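Local coordinates for flagellar biosynthetic protein FlhB (Aquifex aeolicus, PDB 3B1S), which probably serves the flagellar type III export apparatus in forming the basal-body rod, and is represented here by its C-terminal domain, at residues Lys61-Pro65 and Lys66-Ala70; Glu73-Ala76 and Tyr77-Lys81. One frame throughout, in Å; residues are numbered along the deposited sequence.

Overall arrangement
From the N terminus, the chain first forms the antiparallel pair of strands 4-9 and 19-25, then helix 27-39, strand 43-45 and helix 47-53, before reaching both contacts in its last third. Contact 1 is the turn by which the loop after helix 47-53 passes into helix 68-84; Ile63 and Tyr68 also touch the loop before strand 19-25, and Phe67 reaches Leu53. Contact 2 lies further along the same helix and joins consecutive turns of it. Both are local, and they run in series with neither nesting nor crossing. Their centres are about 16 Å apart, and they are linked through helix 68-84, without touching each other elsewhere.

Contact 1: Lys61-Pro65 and Lys66-Ala70; sequences KEISP and KFYKA
Pro65 and Tyr68 run alongside each other where two overlapping i to i+3 turns, Ser64-Phe67 and Pro65-Tyr68, lead the chain into helix 68-84. The first is closed by a weak bond from Phe67 N to Ser64 O (3.1 Å), the second by a straighter one from Tyr68 N to Pro65 O (2.8 Å, N-H...O angle 164°), whose donor stands well above the carbonyl plane. With CG beside its backbone N (chi1 -61°), Tyr68 folds its ring back along the chain, and Pro65 lies over one face of it, although the model sets the two too close for the spacing to be trusted. The proline ring lies along the phenol, CB 3.6 Å from Tyr68 CE1 and CG and CD near the hydroxyl end. Ile63 meets the same ring differently, at the edge, with CG1 in the ring plane. Its chi1 of 61° sets CG1 between the backbone N and the carbonyl carbon, and from there CD1 reaches both aromatic residues, 3.8 Å from Phe67 CB. The Phe67 side chain touches Leu53 of helix 47-53, while those of Ile63 and Tyr68 pack on Pro18 and Ala17; Ile63 is also hydrogen-bonded through its backbone to Pro18. Ile63 CD1 approaches Tyr68 CD2 to 3.6 Å.

Contact 2: Glu73-Ala76 and Tyr77-Lys81; sequences EIIA and YVMFK
Tyr77 and Ala76 adjoin in the chain, yet each is bonded to a different turn. Tyr77 N donates to Glu73 O (2.9 Å, N-H...O angle 154°), with the donor tilted somewhat from the carbonyl plane, whereas Ala76 O accepts from Phe80 N at 2.8 Å, the N lying almost on the extension of the carbonyl bond (C=O...N 176°). The CB of Tyr77 rests 3.5 Å from Ile74 O, but the phenol ring runs outward from the helix, and Lys81 CG meets its edge in plane. These i to i+4 bonds, with Val78 N to Ile74 O and Met79 N to Ile75 O between them, are the regular alpha-helical pattern of helix 68-84. Ile75 forms the main side-chain pairing across the segments. It and Met79 extend in the same direction from adjacent turns, with the CG2 branch of Ile75 3.7 Å from Met79 SD. That branch stands opposite the backbone N, while the Met79 chain, with CG beside its own N (chi1 -80°), runs back over the preceding turn. Ile75 also touches Tyr10 and Pro18, and Val78 touches Pro42. Ile74 packs on an apolar side chain of the other protein chain in the assembly.

Contact 1: Lys61-Pro65 and Lys66-Ala70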
ATOM      1  N   LYS D  61       2.979  -1.626   9.755  1.00 89.74           N
ATOM      2  CA  LYS D  61       2.329  -0.982  10.877  1.00 91.23           C
ATOM      3  C   LYS D  61       1.007  -0.230  10.577  1.00 91.74           C
ATOM      4  O   LYS D  61       0.966   0.700   9.759  1.00 91.79           O
ATOM      5  CB  LYS D  61       3.344  -0.122  11.622  1.00 91.43           C
ATOM      6  CG  LYS D  61       4.440  -0.988  12.251  1.00 93.26           C
ATOM      7  CD  LYS D  61       5.519  -0.168  12.959  1.00 96.32           C
ATOM      8  CE  LYS D  61       6.648  -1.089  13.453  1.00 97.81           C
ATOM      9  NZ  LYS D  61       7.416  -0.443  14.556  1.00 98.03           N
ATOM     10  N   GLU D  62      -0.006  -0.512  11.384  1.00 92.28           N
ATOM     11  CA  GLU D  62      -1.348   0.005  11.219  1.00 92.63           C
ATOM     12  C   GLU D  62      -1.338   1.490  11.159  1.00 93.23           C
ATOM     13  O   GLU D  62      -0.555   2.134  11.800  1.00 93.79           O
ATOM     14  CB  GLU D  62      -2.194  -0.335  12.429  1.00 92.25           C
ATOM     15  CG  GLU D  62      -2.664  -1.727  12.508  1.00 91.98           C
ATOM     16  CD  GLU D  62      -3.573  -1.917  13.665  1.00 92.72           C
ATOM     17  OE1 GLU D  62      -4.053  -3.031  13.876  1.00 95.09           O
ATOM     18  OE2 GLU D  62      -3.808  -0.944  14.376  1.00 93.40           O
ATOM     19  N   ILE D  63      -2.215   2.026  10.342  1.00 93.88           N
ATOM     20  CA  ILE D  63      -2.259   3.449  10.096  1.00 94.25           C
ATOM     21  C   ILE D  63      -2.561   4.157  11.405  1.00 94.88           C
ATOM     22  O   ILE D  63      -3.045   3.550  12.363  1.00 94.09           O
ATOM     23  CB  ILE D  63      -3.289   3.805   8.998  1.00 94.17           C
ATOM     24  CG1 ILE D  63      -4.703   3.393   9.408  1.00 94.38           C
ATOM     25  CG2 ILE D  63      -2.944   3.077   7.728  1.00 94.06           C
ATOM     26  CD1 ILE D  63      -5.818   4.014   8.597  1.00 94.75           C
ATOM     27  N   SER D  64      -2.226   5.430  11.400  1.00 96.49           N
ATOM     28  CA  SER D  64      -2.546   6.326  12.498  1.00 97.96           C
ATOM     29  C   SER D  64      -4.045   6.388  12.650  1.00 98.62           C
ATOM     30  O   SER D  64      -4.766   6.357  11.642  1.00 98.76           O
ATOM     31  CB  SER D  64      -2.043   7.745  12.205  1.00 98.13           C
ATOM     32  OG  SER D  64      -0.652   7.795  12.127  1.00 99.93           O
ATOM     33  N   PRO D  65      -4.554   6.444  13.945  1.00 98.79           N
ATOM     34  CA  PRO D  65      -5.919   6.893  14.192  1.00 98.84           C
ATOM     35  C   PRO D  65      -6.323   8.130  13.360  1.00 98.93           C
ATOM     36  O   PRO D  65      -7.412   8.153  12.779  1.00 98.80           O
ATOM     37  CB  PRO D  65      -5.914   7.145  15.697  1.00 99.11           C
ATOM     38  CG  PRO D  65      -5.044   6.008  16.208  1.00 98.83           C
ATOM     39  CD  PRO D  65      -3.954   5.850  15.159  1.00 98.72           C
ATOM     40  N   LYS D  66      -5.403   9.040  13.119  1.00 98.94           N
ATOM     41  CA  LYS D  66      -5.777  10.206  12.372  1.00 99.03           C
ATOM     42  C   LYS D  66      -6.330   9.865  11.029  1.00 99.35           C
ATOM     43  O   LYS D  66      -7.377  10.351  10.660  1.00 99.72           O
ATOM     44  CB  LYS D  66      -4.533  11.012  12.082  1.00 99.18           C
ATOM     45  CG  LYS D  66      -4.573  11.616  10.706  1.00 99.56           C
ATOM     46  CD  LYS D  66      -3.908  12.976  10.647  1.00 99.80           C
ATOM     47  CE  LYS D  66      -4.606  13.875   9.632  1.00100.70           C
ATOM     48  NZ  LYS D  66      -4.052  15.253   9.544  1.00100.20           N
ATOM     49  N   PHE D  67      -5.709   8.951  10.328  1.00 99.60           N
ATOM     50  CA  PHE D  67      -6.170   8.635   8.994  1.00 99.50           C
ATOM     51  C   PHE D  67      -7.501   7.941   8.955  1.00 99.08           C
ATOM     52  O   PHE D  67      -8.010   7.693   7.895  1.00 99.60           O
ATOM     53  CB  PHE D  67      -5.169   7.769   8.269  1.00 99.70           C
ATOM     54  CG  PHE D  67      -3.987   8.509   7.792  1.00101.12           C
ATOM     55  CD1 PHE D  67      -4.114   9.472   6.833  1.00102.33           C
ATOM     56  CD2 PHE D  67      -2.743   8.236   8.292  1.00102.11           C
ATOM     57  CE1 PHE D  67      -3.035  10.143   6.392  1.00102.97           C
ATOM     58  CE2 PHE D  67      -1.661   8.911   7.853  1.00102.30           C
ATOM     59  CZ  PHE D  67      -1.803   9.862   6.905  1.00103.34           C
ATOM     60  N   TYR D  68      -8.039   7.532  10.082  1.00 98.18           N
ATOM     61  CA  TYR D  68      -9.211   6.669  10.010  1.00 97.27           C
ATOM     62  C   TYR D  68     -10.299   7.345   9.191  1.00 96.44           C
ATOM     63  O   TYR D  68     -11.096   6.666   8.548  1.00 96.35           O
ATOM     64  CB  TYR D  68      -9.723   6.258  11.375  1.00 97.39           C
ATOM     65  CG  TYR D  68      -8.739   5.468  12.203  1.00 98.15           C
ATOM     66  CD1 TYR D  68      -8.928   5.329  13.579  1.00 99.58           C
ATOM     67  CD2 TYR D  68      -7.612   4.880  11.635  1.00 98.45           C
ATOM     68  CE1 TYR D  68      -8.031   4.603  14.382  1.00100.10           C
ATOM     69  CE2 TYR D  68      -6.706   4.157  12.432  1.00100.25           C
ATOM     70  CZ  TYR D  68      -6.928   4.029  13.807  1.00100.15           C
ATOM     71  OH  TYR D  68      -6.060   3.336  14.607  1.00100.54           O
ATOM     72  N   LYS D  69     -10.243   8.660   9.123  1.00 95.19           N
ATOM     73  CA  LYS D  69     -11.225   9.425   8.386  1.00 94.30           C
ATOM     74  C   LYS D  69     -11.326   9.222   6.883  1.00 92.88           C
ATOM     75  O   LYS D  69     -12.402   9.038   6.357  1.00 92.46           O
ATOM     76  CB  LYS D  69     -10.901  10.898   8.580  1.00 95.11           C
ATOM     77  CG  LYS D  69      -9.611  11.333   7.898  1.00 95.97           C
ATOM     78  CD  LYS D  69      -9.517  12.848   7.767  1.00 97.93           C
ATOM     79  CE  LYS D  69      -8.746  13.491   8.907  1.00 97.27           C
ATOM     80  NZ  LYS D  69      -8.916  14.964   8.927  1.00 96.50           N
ATOM     81  N   ALA D  70     -10.207   9.234   6.190  1.00 91.30           N
ATOM     82  CA  ALA D  70     -10.235   9.169   4.726  1.00 89.57           C
ATOM     83  C   ALA D  70     -10.112   7.751   4.187  1.00 87.90           C
ATOM     84  O   ALA D  70     -10.557   7.471   3.064  1.00 88.02           O
ATOM     85  CB  ALA D  70      -9.165  10.101   4.111  1.00 89.87           C
TER

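Contact 2: Glu73-Ala76 and Tyr77-Lys81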
ATOM      1  N   GLU D  73     -13.509   5.924   4.520  1.00 79.59           N
ATOM      2  CA  GLU D  73     -14.318   6.424   3.417  1.00 80.31           C
ATOM      3  C   GLU D  73     -14.012   5.652   2.134  1.00 80.00           C
ATOM      4  O   GLU D  73     -14.941   5.262   1.406  1.00 79.69           O
ATOM      5  CB  GLU D  73     -14.096   7.937   3.199  1.00 80.74           C
ATOM      6  CG  GLU D  73     -14.688   8.855   4.305  1.00 82.96           C
ATOM      7  CD  GLU D  73     -14.910  10.312   3.852  1.00 85.84           C
ATOM      8  OE1 GLU D  73     -14.399  10.725   2.773  1.00 86.10           O
ATOM      9  OE2 GLU D  73     -15.608  11.048   4.589  1.00 86.24           O
ATOM     10  N   ILE D  74     -12.731   5.433   1.860  1.00 79.29           N
ATOM     11  CA  ILE D  74     -12.347   4.645   0.710  1.00 78.55           C
ATOM     12  C   ILE D  74     -12.714   3.181   0.808  1.00 78.37           C
ATOM     13  O   ILE D  74     -13.414   2.677  -0.031  1.00 78.75           O
ATOM     14  CB  ILE D  74     -10.837   4.728   0.507  1.00 79.31           C
ATOM     15  CG1 ILE D  74     -10.462   6.101  -0.003  1.00 80.50           C
ATOM     16  CG2 ILE D  74     -10.359   3.715  -0.476  1.00 76.95           C
ATOM     17  CD1 ILE D  74     -11.503   6.696  -0.895  1.00 85.54           C
ATOM     18  N   ILE D  75     -12.431   2.549   1.917  1.00 77.83           N
ATOM     19  CA  ILE D  75     -12.759   1.128   2.030  1.00 77.66           C
ATOM     20  C   ILE D  75     -14.219   1.032   1.779  1.00 78.92           C
ATOM     21  O   ILE D  75     -14.678   0.067   1.207  1.00 78.97           O
ATOM     22  CB  ILE D  75     -12.466   0.578   3.409  1.00 77.47           C
ATOM     23  CG1 ILE D  75     -10.962   0.698   3.741  1.00 76.85           C
ATOM     24  CG2 ILE D  75     -12.925  -0.822   3.528  1.00 75.99           C
ATOM     25  CD1 ILE D  75     -10.522  -0.150   4.855  1.00 73.26           C
ATOM     26  N   ALA D  76     -14.962   2.007   2.247  1.00 80.46           N
ATOM     27  CA  ALA D  76     -16.391   2.066   2.061  1.00 82.03           C
ATOM     28  C   ALA D  76     -16.719   2.133   0.570  1.00 83.47           C
ATOM     29  O   ALA D  76     -17.421   1.253   0.049  1.00 83.65           O
ATOM     30  CB  ALA D  76     -16.966   3.244   2.797  1.00 81.63           C
ATOM     31  N   TYR D  77     -16.142   3.068  -0.150  1.00 85.01           N
ATOM     32  CA  TYR D  77     -16.500   3.144  -1.538  1.00 87.40           C
ATOM     33  C   TYR D  77     -16.166   1.856  -2.207  1.00 87.56           C
ATOM     34  O   TYR D  77     -16.965   1.284  -2.900  1.00 87.96           O
ATOM     35  CB  TYR D  77     -15.675   4.208  -2.221  1.00 88.50           C
ATOM     36  CG  TYR D  77     -16.412   4.916  -3.307  1.00 92.96           C
ATOM     37  CD1 TYR D  77     -16.599   6.276  -3.258  1.00 97.80           C
ATOM     38  CD2 TYR D  77     -16.952   4.224  -4.360  1.00 95.67           C
ATOM     39  CE1 TYR D  77     -17.287   6.923  -4.234  1.00100.81           C
ATOM     40  CE2 TYR D  77     -17.647   4.864  -5.337  1.00 98.63           C
ATOM     41  CZ  TYR D  77     -17.811   6.215  -5.274  1.00101.60           C
ATOM     42  OH  TYR D  77     -18.505   6.887  -6.256  1.00104.87           O
ATOM     43  N   VAL D  78     -14.988   1.356  -1.959  1.00 87.88           N
ATOM     44  CA  VAL D  78     -14.623   0.110  -2.587  1.00 88.87           C
ATOM     45  C   VAL D  78     -15.684  -0.955  -2.387  1.00 89.78           C
ATOM     46  O   VAL D  78     -16.066  -1.613  -3.345  1.00 90.04           O
ATOM     47  CB  VAL D  78     -13.241  -0.386  -2.133  1.00 88.54           C
ATOM     48  CG1 VAL D  78     -13.119  -1.871  -2.360  1.00 88.30           C
ATOM     49  CG2 VAL D  78     -12.160   0.359  -2.867  1.00 87.02           C
ATOM     50  N   MET D  79     -16.170  -1.100  -1.161  1.00 91.41           N
ATOM     51  CA  MET D  79     -17.114  -2.178  -0.827  1.00 93.45           C
ATOM     52  C   MET D  79     -18.574  -1.920  -1.269  1.00 93.97           C
ATOM     53  O   MET D  79     -19.315  -2.852  -1.599  1.00 93.51           O
ATOM     54  CB  MET D  79     -17.081  -2.455   0.673  1.00 93.92           C
ATOM     55  CG  MET D  79     -15.940  -3.309   1.191  1.00 95.24           C
ATOM     56  SD  MET D  79     -15.853  -2.961   2.968  1.00 98.23           S
ATOM     57  CE  MET D  79     -15.358  -4.564   3.657  1.00 98.16           C
ATOM     58  N   PHE D  80     -18.969  -0.662  -1.328  1.00 95.07           N
ATOM     59  CA  PHE D  80     -20.271  -0.364  -1.859  1.00 96.67           C
ATOM     60  C   PHE D  80     -20.312  -0.761  -3.316  1.00 97.62           C
ATOM     61  O   PHE D  80     -21.082  -1.604  -3.711  1.00 97.77           O
ATOM     62  CB  PHE D  80     -20.437   1.143  -1.761  1.00 96.68           C
ATOM     63  CG  PHE D  80     -21.698   1.677  -2.356  1.00 97.47           C
ATOM     64  CD1 PHE D  80     -22.901   1.056  -2.143  1.00 97.28           C
ATOM     65  CD2 PHE D  80     -21.681   2.850  -3.080  1.00 98.15           C
ATOM     66  CE1 PHE D  80     -24.040   1.573  -2.672  1.00 97.02           C
ATOM     67  CE2 PHE D  80     -22.822   3.365  -3.610  1.00 97.36           C
ATOM     68  CZ  PHE D  80     -23.999   2.727  -3.406  1.00 98.01           C
ATOM     69  N   LYS D  81     -19.316  -0.358  -4.067  1.00 98.90           N
ATOM     70  CA  LYS D  81     -19.331  -0.751  -5.441  1.00100.05           C
ATOM     71  C   LYS D  81     -19.350  -2.248  -5.577  1.00101.13           C
ATOM     72  O   LYS D  81     -20.137  -2.759  -6.326  1.00101.30           O
ATOM     73  CB  LYS D  81     -18.096  -0.233  -6.143  1.00100.02           C
ATOM     74  CG  LYS D  81     -17.868   1.221  -5.963  1.00 99.79           C
ATOM     75  CD  LYS D  81     -16.685   1.657  -6.763  1.00101.49           C
ATOM     76  CE  LYS D  81     -16.769   1.164  -8.185  1.00102.23           C
ATOM     77  NZ  LYS D  81     -15.766   1.805  -9.054  1.00102.68           N
TER